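Local coordinates for protein putative NADH-depentdent flavin oxidoreductase (Cupriavidus metallidurans, PDB 5OCS) that probably uses FMN to pass hydride from a nicotinamide cofactor to activated alkenes, as an ene-reductase of the Old Yellow Enzyme family, at residues 129-134 against 146-151; 105-110 against 179-184; 190-195 against 236-241. One frame throughout, in Å; residues are numbered along the deposited sequence.

Contact 1: 129-134 against 146-151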
ATOM      1  N   GLN D 129      30.206  15.497  11.788  1.00 17.56           N
ATOM      2  CA  GLN D 129      31.488  14.981  11.303  1.00 19.43           C
ATOM      3  C   GLN D 129      31.357  13.513  10.848  1.00 17.86           C
ATOM      4  O   GLN D 129      30.821  12.676  11.593  1.00 17.38           O
ATOM      5  CB  GLN D 129      32.574  15.078  12.375  1.00 22.05           C
ATOM      6  CG  GLN D 129      33.957  14.673  11.827  1.00 25.15           C
ATOM      7  CD  GLN D 129      34.415  15.630  10.718  1.00 30.43           C
ATOM      8  OE1 GLN D 129      34.621  16.812  10.978  1.00 31.78           O
ATOM      9  NE2 GLN D 129      34.519  15.134   9.457  1.00 32.90           N
ATOM     10  N   THR D 130      31.849  13.231   9.633  1.00 16.80           N
ATOM     11  CA  THR D 130      31.785  11.896   9.017  1.00 15.71           C
ATOM     12  C   THR D 130      33.116  11.169   9.212  1.00 15.24           C
ATOM     13  O   THR D 130      34.141  11.795   9.502  1.00 15.20           O
ATOM     14  CB  THR D 130      31.429  12.015   7.524  1.00 15.48           C
ATOM     15  OG1 THR D 130      32.465  12.750   6.833  1.00 15.85           O
ATOM     16  CG2 THR D 130      30.095  12.722   7.377  1.00 14.85           C
ATOM     17  N   PHE D 131      33.088   9.857   9.052  1.00 14.29           N
ATOM     18  CA  PHE D 131      34.218   8.990   9.277  1.00 14.61           C
ATOM     19  C   PHE D 131      34.413   8.080   8.078  1.00 14.85           C
ATOM     20  O   PHE D 131      33.435   7.703   7.383  1.00 12.75           O
ATOM     21  CB  PHE D 131      33.982   8.160  10.563  1.00 15.67           C
ATOM     22  CG  PHE D 131      33.877   9.026  11.785  1.00 18.39           C
ATOM     23  CD1 PHE D 131      35.032   9.554  12.365  1.00 20.33           C
ATOM     24  CD2 PHE D 131      32.644   9.455  12.257  1.00 18.95           C
ATOM     25  CE1 PHE D 131      34.948  10.420  13.455  1.00 21.50           C
ATOM     26  CE2 PHE D 131      32.545  10.317  13.346  1.00 20.49           C
ATOM     27  CZ  PHE D 131      33.704  10.805  13.950  1.00 21.46           C
ATOM     28  N   ALA D 132      35.664   7.698   7.854  1.00 13.74           N
ATOM     29  CA  ALA D 132      36.049   6.937   6.673  1.00 13.57           C
ATOM     30  C   ALA D 132      37.389   6.254   6.855  1.00 14.35           C
ATOM     31  O   ALA D 132      38.135   6.556   7.822  1.00 15.16           O
ATOM     32  CB  ALA D 132      36.117   7.877   5.463  1.00 13.32           C
ATOM     33  N   PRO D 133      37.736   5.359   5.915  1.00 13.65           N
ATOM     34  CA  PRO D 133      39.071   4.785   6.075  1.00 14.34           C
ATOM     35  C   PRO D 133      40.186   5.831   5.979  1.00 16.32           C
ATOM     36  O   PRO D 133      41.214   5.707   6.657  1.00 15.55           O
ATOM     37  CB  PRO D 133      39.163   3.778   4.938  1.00 13.79           C
ATOM     38  CG  PRO D 133      38.069   4.127   3.988  1.00 13.34           C
ATOM     39  CD  PRO D 133      36.960   4.651   4.878  1.00 13.83           C
ATOM     40  N   SER D 134      39.967   6.845   5.134  1.00 16.96           N
ATOM     41  CA  SER D 134      40.940   7.933   4.929  1.00 16.07           C
ATOM     42  C   SER D 134      40.256   9.295   4.781  1.00 15.58           C
ATOM     43  O   SER D 134      39.079   9.378   4.367  1.00 15.64           O
ATOM     44  CB  SER D 134      41.765   7.672   3.664  1.00 15.13           C
ATOM     45  OG  SER D 134      42.456   6.405   3.681  1.00 14.51           O
ATOM     46  N   ALA D 146      36.887  12.323   8.785  1.00 17.51           N
ATOM     47  CA  ALA D 146      38.015  11.914   9.654  1.00 17.38           C
ATOM     48  C   ALA D 146      38.446  10.487   9.321  1.00 18.46           C
ATOM     49  O   ALA D 146      37.601   9.622   9.103  1.00 17.84           O
ATOM     50  CB  ALA D 146      37.609  12.005  11.108  1.00 17.67           C
ATOM     51  N   ALA D 147      39.755  10.254   9.266  1.00 16.97           N
ATOM     52  CA  ALA D 147      40.295   8.934   9.028  1.00 17.47           C
ATOM     53  C   ALA D 147      40.121   8.157  10.306  1.00 17.41           C
ATOM     54  O   ALA D 147      40.544   8.589  11.355  1.00 19.70           O
ATOM     55  CB  ALA D 147      41.761   8.993   8.652  1.00 18.03           C
ATOM     56  N   LEU D 148      39.527   6.976  10.207  1.00 17.32           N
ATOM     57  CA  LEU D 148      39.238   6.204  11.397  1.00 16.55           C
ATOM     58  C   LEU D 148      40.522   5.674  12.064  1.00 17.45           C
ATOM     59  O   LEU D 148      41.430   5.207  11.384  1.00 19.91           O
ATOM     60  CB  LEU D 148      38.344   5.033  11.063  1.00 15.07           C
ATOM     61  CG  LEU D 148      36.887   5.426  10.823  1.00 15.10           C
ATOM     62  CD1 LEU D 148      36.201   4.450   9.881  1.00 13.97           C
ATOM     63  CD2 LEU D 148      36.178   5.527  12.159  1.00 14.95           C
ATOM     64  N   ASP D 149      40.534   5.696  13.392  1.00 18.61           N
ATOM     65  CA  ASP D 149      41.584   5.010  14.171  1.00 19.63           C
ATOM     66  C   ASP D 149      41.071   3.683  14.745  1.00 20.93           C
ATOM     67  O   ASP D 149      39.914   3.257  14.481  1.00 16.92           O
ATOM     68  CB  ASP D 149      42.149   5.949  15.233  1.00 21.82           C
ATOM     69  CG  ASP D 149      41.120   6.428  16.238  1.00 22.99           C
ATOM     70  OD1 ASP D 149      40.013   5.853  16.376  1.00 22.62           O
ATOM     71  OD2 ASP D 149      41.437   7.388  16.935  1.00 24.15           O
ATOM     72  N   LYS D 150      41.939   2.997  15.474  1.00 21.69           N
ATOM     73  CA  LYS D 150      41.602   1.720  16.070  1.00 24.09           C
ATOM     74  C   LYS D 150      40.328   1.828  16.904  1.00 20.31           C
ATOM     75  O   LYS D 150      39.430   1.001  16.757  1.00 20.70           O
ATOM     76  CB  LYS D 150      42.793   1.139  16.901  1.00 26.87           C
ATOM     77  CG  LYS D 150      43.604   0.048  16.189  1.00 29.95           C
ATOM     78  CD  LYS D 150      44.599   0.552  15.130  1.00 33.48           C
ATOM     79  CE  LYS D 150      45.157  -0.577  14.219  1.00 35.04           C
ATOM     80  NZ  LYS D 150      45.266  -0.223  12.753  1.00 31.88           N
ATOM     81  N   ALA D 151      40.215   2.865  17.721  1.00 18.62           N
ATOM     82  CA  ALA D 151      38.989   3.029  18.544  1.00 18.94           C
ATOM     83  C   ALA D 151      37.742   3.241  17.669  1.00 18.41           C
ATOM     84  O   ALA D 151      36.669   2.709  17.956  1.00 18.23           O
ATOM     85  CB  ALA D 151      39.150   4.187  19.476  1.00 19.98           C
TER
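Phe131 and Ala132 run alongside Ala146 and Ala147 as a two-strand parallel sheet, a small element separate from the eight-stranded barrel of this TIM-barrel protein and set just ahead of the helix 150-169. Three backbone bonds define the pairing. Ala146 N donates a hydrogen bond to Thr130 O at 2.9 Å, while Ala146 O receives Ala132 N at 3.0 Å. The third runs from Leu148 N to Ala132 O at 2.8 Å.

The tight part lies around that last carbonyl. Leu148 wraps it, Leu148 CG standing 3.4 Å from Ala132 O, with CB and CD1 also close. Its CG is anti to its own carbonyl carbon (chi1 -75°), which carries the branch back over the neighbouring strand. The same side chain then meets Phe188 of the helix 184-189 and Met153 and Ile156 of the helix 150-169, so this end is buried.

Toward solvent the packing thins. Ala147 is exposed, its methyl touching little more than Ser134 CA and Pro133 O, and Gln129 NE2 bonds weakly within its own segment to Thr130 O and also weakly to Pro144 O. On the partly exposed face shared by Phe131 and Ala146, the phenyl ring meets the alanine methyl obliquely, Phe131 CD1 lying 3.8 Å from Ala146 CB, and Leu148 CD2 sits equally close to Phe131 CB.

Contact 2: 105-110 against 179-184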
ATOM      1  N   GLY D 105      29.629   6.240   6.076  1.00  9.85           N
ATOM      2  CA  GLY D 105      31.040   6.571   6.026  1.00 10.75           C
ATOM      3  C   GLY D 105      31.134   8.022   5.606  1.00 10.96           C
ATOM      4  O   GLY D 105      30.400   8.867   6.107  1.00 10.31           O
ATOM      5  N   ARG D 106      32.026   8.318   4.656  1.00 11.56           N
ATOM      6  CA  ARG D 106      32.176   9.684   4.187  1.00 12.20           C
ATOM      7  C   ARG D 106      30.986  10.267   3.479  1.00 13.18           C
ATOM      8  O   ARG D 106      30.982  11.460   3.239  1.00 15.40           O
ATOM      9  CB  ARG D 106      33.412   9.850   3.293  1.00 12.35           C
ATOM     10  CG  ARG D 106      33.225   9.280   1.899  1.00 12.19           C
ATOM     11  CD  ARG D 106      34.574   9.131   1.236  1.00 12.65           C
ATOM     12  NE  ARG D 106      34.494   8.602  -0.118  1.00 12.54           N
ATOM     13  CZ  ARG D 106      35.437   8.773  -1.059  1.00 14.53           C
ATOM     14  NH1 ARG D 106      36.523   9.530  -0.806  1.00 14.79           N
ATOM     15  NH2 ARG D 106      35.255   8.218  -2.274  1.00 13.56           N
ATOM     16  N   LYS D 107      30.009   9.445   3.094  1.00 12.43           N
ATOM     17  CA  LYS D 107      28.804   9.924   2.434  1.00 13.61           C
ATOM     18  C   LYS D 107      27.685  10.309   3.414  1.00 12.77           C
ATOM     19  O   LYS D 107      26.581  10.734   2.988  1.00 12.84           O
ATOM     20  CB  LYS D 107      28.302   8.859   1.483  1.00 14.12           C
ATOM     21  CG  LYS D 107      29.164   8.673   0.251  1.00 16.58           C
ATOM     22  CD  LYS D 107      28.473   7.611  -0.606  1.00 17.93           C
ATOM     23  CE  LYS D 107      28.854   7.708  -2.044  1.00 20.34           C
ATOM     24  NZ  LYS D 107      27.936   6.879  -2.884  1.00 20.04           N
ATOM     25  N   ALA D 108      27.962  10.181   4.708  1.00 11.11           N
ATOM     26  CA  ALA D 108      27.023  10.579   5.752  1.00 11.94           C
ATOM     27  C   ALA D 108      26.783  12.086   5.791  1.00 12.92           C
ATOM     28  O   ALA D 108      27.398  12.848   5.023  1.00 14.16           O
ATOM     29  CB  ALA D 108      27.511  10.064   7.099  1.00 12.25           C
ATOM     30  N   SER D 109      25.832  12.498   6.626  1.00 13.39           N
ATOM     31  CA  SER D 109      25.560  13.899   6.879  1.00 14.70           C
ATOM     32  C   SER D 109      25.194  14.599   5.578  1.00 15.10           C
ATOM     33  O   SER D 109      25.751  15.667   5.242  1.00 14.49           O
ATOM     34  CB  SER D 109      26.779  14.557   7.569  1.00 14.36           C
ATOM     35  OG  SER D 109      26.468  15.871   7.958  1.00 14.04           O
ATOM     36  N   SER D 110      24.299  13.968   4.802  1.00 14.70           N
ATOM     37  CA  SER D 110      23.844  14.507   3.519  1.00 14.66           C
ATOM     38  C   SER D 110      22.323  14.756   3.527  1.00 14.10           C
ATOM     39  O   SER D 110      21.591  14.304   4.408  1.00 12.68           O
ATOM     40  CB  SER D 110      24.179  13.554   2.398  1.00 15.54           C
ATOM     41  OG  SER D 110      25.583  13.397   2.298  1.00 18.89           O
ATOM     42  N   GLY D 179      27.776  -3.434   2.006  1.00 10.30           N
ATOM     43  CA  GLY D 179      29.154  -3.226   1.501  1.00 10.38           C
ATOM     44  C   GLY D 179      29.245  -2.525   0.159  1.00 10.82           C
ATOM     45  O   GLY D 179      30.277  -2.597  -0.496  1.00 11.11           O
ATOM     46  N   ALA D 180      28.203  -1.814  -0.265  1.00 10.42           N
ATOM     47  CA  ALA D 180      28.134  -1.245  -1.605  1.00  9.94           C
ATOM     48  C   ALA D 180      27.772   0.249  -1.573  1.00 10.69           C
ATOM     49  O   ALA D 180      27.853   0.887  -0.539  1.00 10.18           O
ATOM     50  CB  ALA D 180      27.144  -2.050  -2.426  1.00 10.23           C
ATOM     51  N   HIS D 181      27.434   0.784  -2.746  1.00 11.42           N
ATOM     52  CA  HIS D 181      26.954   2.173  -2.940  1.00 12.86           C
ATOM     53  C   HIS D 181      27.908   3.243  -2.404  1.00 12.37           C
ATOM     54  O   HIS D 181      27.505   4.338  -2.009  1.00 12.82           O
ATOM     55  CB  HIS D 181      25.520   2.384  -2.401  1.00 14.63           C
ATOM     56  CG  HIS D 181      24.785   3.494  -3.109  1.00 17.59           C
ATOM     57  ND1 HIS D 181      24.258   3.346  -4.377  1.00 18.61           N
ATOM     58  CD2 HIS D 181      24.546   4.780  -2.757  1.00 18.44           C
ATOM     59  CE1 HIS D 181      23.711   4.485  -4.766  1.00 19.70           C
ATOM     60  NE2 HIS D 181      23.872   5.374  -3.802  1.00 19.26           N
ATOM     61  N   GLY D 182      29.185   2.925  -2.400  1.00 11.14           N
ATOM     62  CA  GLY D 182      30.198   3.844  -1.926  1.00 12.03           C
ATOM     63  C   GLY D 182      30.068   4.238  -0.469  1.00 12.11           C
ATOM     64  O   GLY D 182      30.641   5.263  -0.076  1.00 12.29           O
ATOM     65  N   TYR D 183      29.340   3.431   0.340  1.00 10.72           N
ATOM     66  CA  TYR D 183      29.234   3.661   1.764  1.00 10.62           C
ATOM     67  C   TYR D 183      30.456   3.101   2.516  1.00 10.81           C
ATOM     68  O   TYR D 183      31.469   2.718   1.900  1.00 10.02           O
ATOM     69  CB  TYR D 183      27.875   3.163   2.306  1.00 10.53           C
ATOM     70  CG  TYR D 183      26.708   3.946   1.734  1.00 10.95           C
ATOM     71  CD1 TYR D 183      26.720   5.361   1.703  1.00 10.48           C
ATOM     72  CD2 TYR D 183      25.602   3.300   1.220  1.00 11.04           C
ATOM     73  CE1 TYR D 183      25.665   6.090   1.173  1.00 11.16           C
ATOM     74  CE2 TYR D 183      24.515   4.014   0.729  1.00 11.05           C
ATOM     75  CZ  TYR D 183      24.551   5.408   0.689  1.00 11.36           C
ATOM     76  OH  TYR D 183      23.484   6.125   0.180  1.00 10.91           O
ATOM     77  N   LEU D 184      30.392   3.046   3.839  1.00  9.92           N
ATOM     78  CA  LEU D 184      31.619   2.862   4.608  1.00 10.77           C
ATOM     79  C   LEU D 184      32.443   1.637   4.215  1.00 10.83           C
ATOM     80  O   LEU D 184      33.691   1.705   4.005  1.00 11.18           O
ATOM     81  CB  LEU D 184      31.309   2.819   6.108  1.00 10.79           C
ATOM     82  CG  LEU D 184      32.547   2.590   6.963  1.00 11.28           C
ATOM     83  CD1 LEU D 184      33.393   3.836   6.951  1.00 11.47           C
ATOM     84  CD2 LEU D 184      32.231   2.053   8.366  1.00 11.58           C
TER
HETATM   85  O   HOH W   1      32.386   6.932  -1.303  1.00 14.32           O
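Gly182 O is gripped by two donors: a water that hydrogen-bonds to it at 2.7 Å, and Gln187 NE2 from the helix 184-189. The water in turn accepts from Arg106 NE at 2.9 Å, lying in the guanidinium plane at its edge, and so joins the two loops. Lys107 makes the direct link, its NZ donating to His181 O at 2.7 Å. The ammonium stands above that carbonyl plane, 41° out of it, and therefore not on a lone pair.

Lys107 reaches this acceptor because its chain is extended beyond CG (chi2 -178°), crossing the Tyr183 side chain at about a right angle. On the way Lys107 CD passes 3.2 Å from Gly182 O and also meets Tyr183 CE1. Lys107 NZ is 5.2 Å from the centroid of the Tyr183 ring, too far for more than a weak cation-pi attraction. His181 O itself lies over the centre of the Tyr183 ring, 3.7 Å above its plane.

Gly182 and Gly105 have positive phi, and Gly105 CA packs on Leu184 CD1 at 3.7 Å. Ala180 to Tyr183 form a type I' turn, closed by Tyr183 N to Ala180 O, and Tyr183 takes the N-cap position of the helix 184-189. Such loops after barrel strands, here 96-102 and 175-179, are where TIM-barrel enzymes carry their active sites, and Tyr183 lies about 5 Å, side chain to side chain, from the FMN-binding Cys25.

Contact 3: 190-195 against 236-241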
ATOM      1  N   SER D 190      37.686  -0.026  -1.570  1.00 11.37           N
ATOM      2  CA  SER D 190      38.125   0.696  -2.776  1.00 12.36           C
ATOM      3  C   SER D 190      39.393   1.488  -2.585  1.00 12.92           C
ATOM      4  O   SER D 190      39.452   2.377  -1.714  1.00 13.68           O
ATOM      5  CB  SER D 190      37.037   1.663  -3.290  1.00 13.93           C
ATOM      6  OG  SER D 190      37.524   2.357  -4.434  1.00 13.86           O
ATOM      7  N   PRO D 191      40.401   1.242  -3.439  1.00 12.63           N
ATOM      8  CA  PRO D 191      41.588   2.125  -3.419  1.00 13.82           C
ATOM      9  C   PRO D 191      41.345   3.610  -3.687  1.00 13.94           C
ATOM     10  O   PRO D 191      42.206   4.436  -3.406  1.00 16.13           O
ATOM     11  CB  PRO D 191      42.449   1.548  -4.543  1.00 13.67           C
ATOM     12  CG  PRO D 191      42.108   0.139  -4.560  1.00 13.81           C
ATOM     13  CD  PRO D 191      40.613   0.092  -4.335  1.00 13.53           C
ATOM     14  N   ILE D 192      40.199   3.954  -4.251  1.00 14.38           N
ATOM     15  CA  ILE D 192      39.823   5.346  -4.461  1.00 14.48           C
ATOM     16  C   ILE D 192      39.569   6.059  -3.158  1.00 13.98           C
ATOM     17  O   ILE D 192      40.035   7.179  -2.970  1.00 14.19           O
ATOM     18  CB  ILE D 192      38.624   5.417  -5.416  1.00 15.49           C
ATOM     19  CG1 ILE D 192      39.121   5.006  -6.806  1.00 17.97           C
ATOM     20  CG2 ILE D 192      37.959   6.803  -5.439  1.00 15.97           C
ATOM     21  CD1 ILE D 192      37.998   4.528  -7.671  1.00 19.69           C
ATOM     22  N   ALA D 193      38.882   5.398  -2.226  1.00 12.35           N
ATOM     23  CA  ALA D 193      38.622   6.000  -0.919  1.00 12.25           C
ATOM     24  C   ALA D 193      39.621   5.591   0.153  1.00 11.89           C
ATOM     25  O   ALA D 193      39.850   6.352   1.083  1.00 12.52           O
ATOM     26  CB  ALA D 193      37.208   5.683  -0.458  1.00 12.81           C
ATOM     27  N   ASN D 194      40.240   4.418   0.011  1.00 11.60           N
ATOM     28  CA  ASN D 194      41.091   3.860   1.075  1.00 12.73           C
ATOM     29  C   ASN D 194      42.563   4.088   0.677  1.00 13.21           C
ATOM     30  O   ASN D 194      43.086   3.413  -0.227  1.00 13.67           O
ATOM     31  CB  ASN D 194      40.821   2.367   1.231  1.00 12.50           C
ATOM     32  CG  ASN D 194      41.604   1.746   2.351  1.00 12.80           C
ATOM     33  OD1 ASN D 194      42.566   2.334   2.847  1.00 12.67           O
ATOM     34  ND2 ASN D 194      41.201   0.543   2.769  1.00 12.75           N
ATOM     35  N   HIS D 195      43.176   5.050   1.347  1.00 14.19           N
ATOM     36  CA  HIS D 195      44.603   5.325   1.207  1.00 15.82           C
ATOM     37  C   HIS D 195      45.384   4.991   2.474  1.00 17.11           C
ATOM     38  O   HIS D 195      46.482   5.547   2.698  1.00 16.64           O
ATOM     39  CB  HIS D 195      44.817   6.780   0.855  1.00 18.59           C
ATOM     40  CG  HIS D 195      44.219   7.163  -0.455  1.00 22.11           C
ATOM     41  ND1 HIS D 195      43.942   8.465  -0.784  1.00 26.62           N
ATOM     42  CD2 HIS D 195      43.830   6.412  -1.518  1.00 25.14           C
ATOM     43  CE1 HIS D 195      43.380   8.502  -1.980  1.00 26.19           C
ATOM     44  NE2 HIS D 195      43.304   7.272  -2.449  1.00 23.81           N
ATOM     45  N   ASP D 236      33.403  -0.822  -9.760  1.00 15.40           N
ATOM     46  CA  ASP D 236      33.395   0.605 -10.046  1.00 16.54           C
ATOM     47  C   ASP D 236      33.401   0.806 -11.569  1.00 18.19           C
ATOM     48  O   ASP D 236      33.780  -0.090 -12.352  1.00 16.81           O
ATOM     49  CB  ASP D 236      34.583   1.340  -9.402  1.00 17.85           C
ATOM     50  CG  ASP D 236      34.530   1.368  -7.878  1.00 17.82           C
ATOM     51  OD1 ASP D 236      33.473   1.123  -7.274  1.00 21.79           O
ATOM     52  OD2 ASP D 236      35.576   1.643  -7.283  1.00 19.00           O
ATOM     53  N   TRP D 237      32.964   1.992 -11.974  1.00 20.06           N
ATOM     54  CA  TRP D 237      32.944   2.407 -13.378  1.00 24.75           C
ATOM     55  C   TRP D 237      34.358   2.935 -13.767  1.00 23.85           C
ATOM     56  O   TRP D 237      34.726   2.981 -14.936  1.00 21.06           O
ATOM     57  CB  TRP D 237      31.798   3.450 -13.521  1.00 29.92           C
ATOM     58  CG  TRP D 237      31.715   4.247 -14.762  1.00 38.81           C
ATOM     59  CD1 TRP D 237      31.078   3.904 -15.938  1.00 41.72           C
ATOM     60  CD2 TRP D 237      32.217   5.578 -14.957  1.00 44.81           C
ATOM     61  NE1 TRP D 237      31.198   4.921 -16.865  1.00 43.16           N
ATOM     62  CE2 TRP D 237      31.891   5.960 -16.291  1.00 46.67           C
ATOM     63  CE3 TRP D 237      32.929   6.477 -14.144  1.00 47.91           C
ATOM     64  CZ2 TRP D 237      32.256   7.216 -16.827  1.00 50.27           C
ATOM     65  CZ3 TRP D 237      33.298   7.733 -14.679  1.00 49.09           C
ATOM     66  CH2 TRP D 237      32.962   8.082 -16.012  1.00 50.62           C
ATOM     67  N   VAL D 238      35.151   3.322 -12.763  1.00 24.41           N
ATOM     68  CA  VAL D 238      36.475   3.904 -12.956  1.00 24.67           C
ATOM     69  C   VAL D 238      37.557   2.857 -12.733  1.00 25.32           C
ATOM     70  O   VAL D 238      37.312   1.881 -12.051  1.00 22.14           O
ATOM     71  CB  VAL D 238      36.715   5.135 -12.021  1.00 26.01           C
ATOM     72  CG1 VAL D 238      35.851   6.311 -12.472  1.00 27.54           C
ATOM     73  CG2 VAL D 238      36.449   4.828 -10.550  1.00 25.59           C
ATOM     74  N   PRO D 239      38.755   3.058 -13.309  1.00 23.97           N
ATOM     75  CA  PRO D 239      39.872   2.156 -13.055  1.00 24.19           C
ATOM     76  C   PRO D 239      40.497   2.352 -11.678  1.00 21.65           C
ATOM     77  O   PRO D 239      40.273   3.373 -11.027  1.00 18.33           O
ATOM     78  CB  PRO D 239      40.884   2.576 -14.123  1.00 26.51           C
ATOM     79  CG  PRO D 239      40.658   4.057 -14.230  1.00 25.52           C
ATOM     80  CD  PRO D 239      39.164   4.173 -14.201  1.00 25.85           C
ATOM     81  N   ASN D 240      41.305   1.380 -11.267  1.00 22.27           N
ATOM     82  CA  ASN D 240      42.015   1.417  -9.993  1.00 23.43           C
ATOM     83  C   ASN D 240      41.091   1.633  -8.798  1.00 21.86           C
ATOM     84  O   ASN D 240      41.452   2.297  -7.824  1.00 21.08           O
ATOM     85  CB  ASN D 240      43.125   2.471 -10.046  1.00 25.58           C
ATOM     86  CG  ASN D 240      43.921   2.404 -11.344  1.00 28.58           C
ATOM     87  OD1 ASN D 240      44.136   3.421 -11.992  1.00 31.52           O
ATOM     88  ND2 ASN D 240      44.315   1.208 -11.750  1.00 28.61           N
ATOM     89  N   GLY D 241      39.889   1.076  -8.889  1.00 18.70           N
ATOM     90  CA  GLY D 241      38.972   1.075  -7.756  1.00 17.49           C
ATOM     91  C   GLY D 241      38.633  -0.362  -7.432  1.00 16.76           C
ATOM     92  O   GLY D 241      39.436  -1.281  -7.628  1.00 17.12           O
TER
HETATM   93  O   HOH W   2      35.390   3.329  -5.384  1.00 23.08           O
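Ile192 reaches across to the loop 236-241, its CB pointing toward that loop. From CB, CG1 is placed anti to the carbonyl carbon (chi1 -70°), which turns the longer branch onto the far backbone: Ile192 CG1 lies 3.7 Å from Asn240 O. The terminal CD1 continues outward (chi2 158°) and ends among three groups. Val238 CG2 is 3.3 Å from Ile192 CD1, tighter than usual van der Waals contact, the two side chains meeting at an oblique angle. Gly241 CA follows at 3.6 Å from Ile192 CD1, and Asp236 OD2 borders this methyl more distantly. The isoleucine tip thus rests directly on the bare CA of Gly241.

Both segments are loops of the TIM barrel: 190-195 leaves the helix 184-189, whereas the loop 236-241 comes after the strand 228-233 and ahead of the helix 244-256. Directly after the first helix, Ser190 forms an ST turn, its OG accepting from Ile192 N at 3.1 Å, which ties the serine to the backbone of the isoleucine.

No direct hydrogen bond spans the two loops. Instead a water joins them, 2.5 Å both from Ser190 OG and from Asp236 OD2 and donating to the carboxylate; these lengths are unusually short, so their exact values are doubtful. Asp236 OD2 also receives Trp242 N, so one oxygen takes two donors, while OD1 has a weak bond from His186 NE2. Beside this polar bridge Pro191 lays its ring along the Asn240-Gly241 backbone, Pro191 CB 3.5 Å from Asn240 O.

In the fold
The three contacts lie on the same side of the chain's centre, with contact 2 closest to it (about 14 Å, centre to centre) and contacts 1 and 3 farther out. Contact 2 is partly buried near FMN-binding residues and mixes a lysine-carbonyl bond with a water bridge; contact 1, also partly buried, relies on strand backbone bonds and apolar cover; contact 3 is a surface contact, joined by apolar touches and a water. Contact 1 nests inside the loop closed by contact 2, and Thr130 packs on Gly105, Ala108 and Ser109. Contact 3 meets the others through Ser134 OG, probably hydrogen-bonded to His195 N, and through Arg106 against Ala193. The helix 184-189 borders all three.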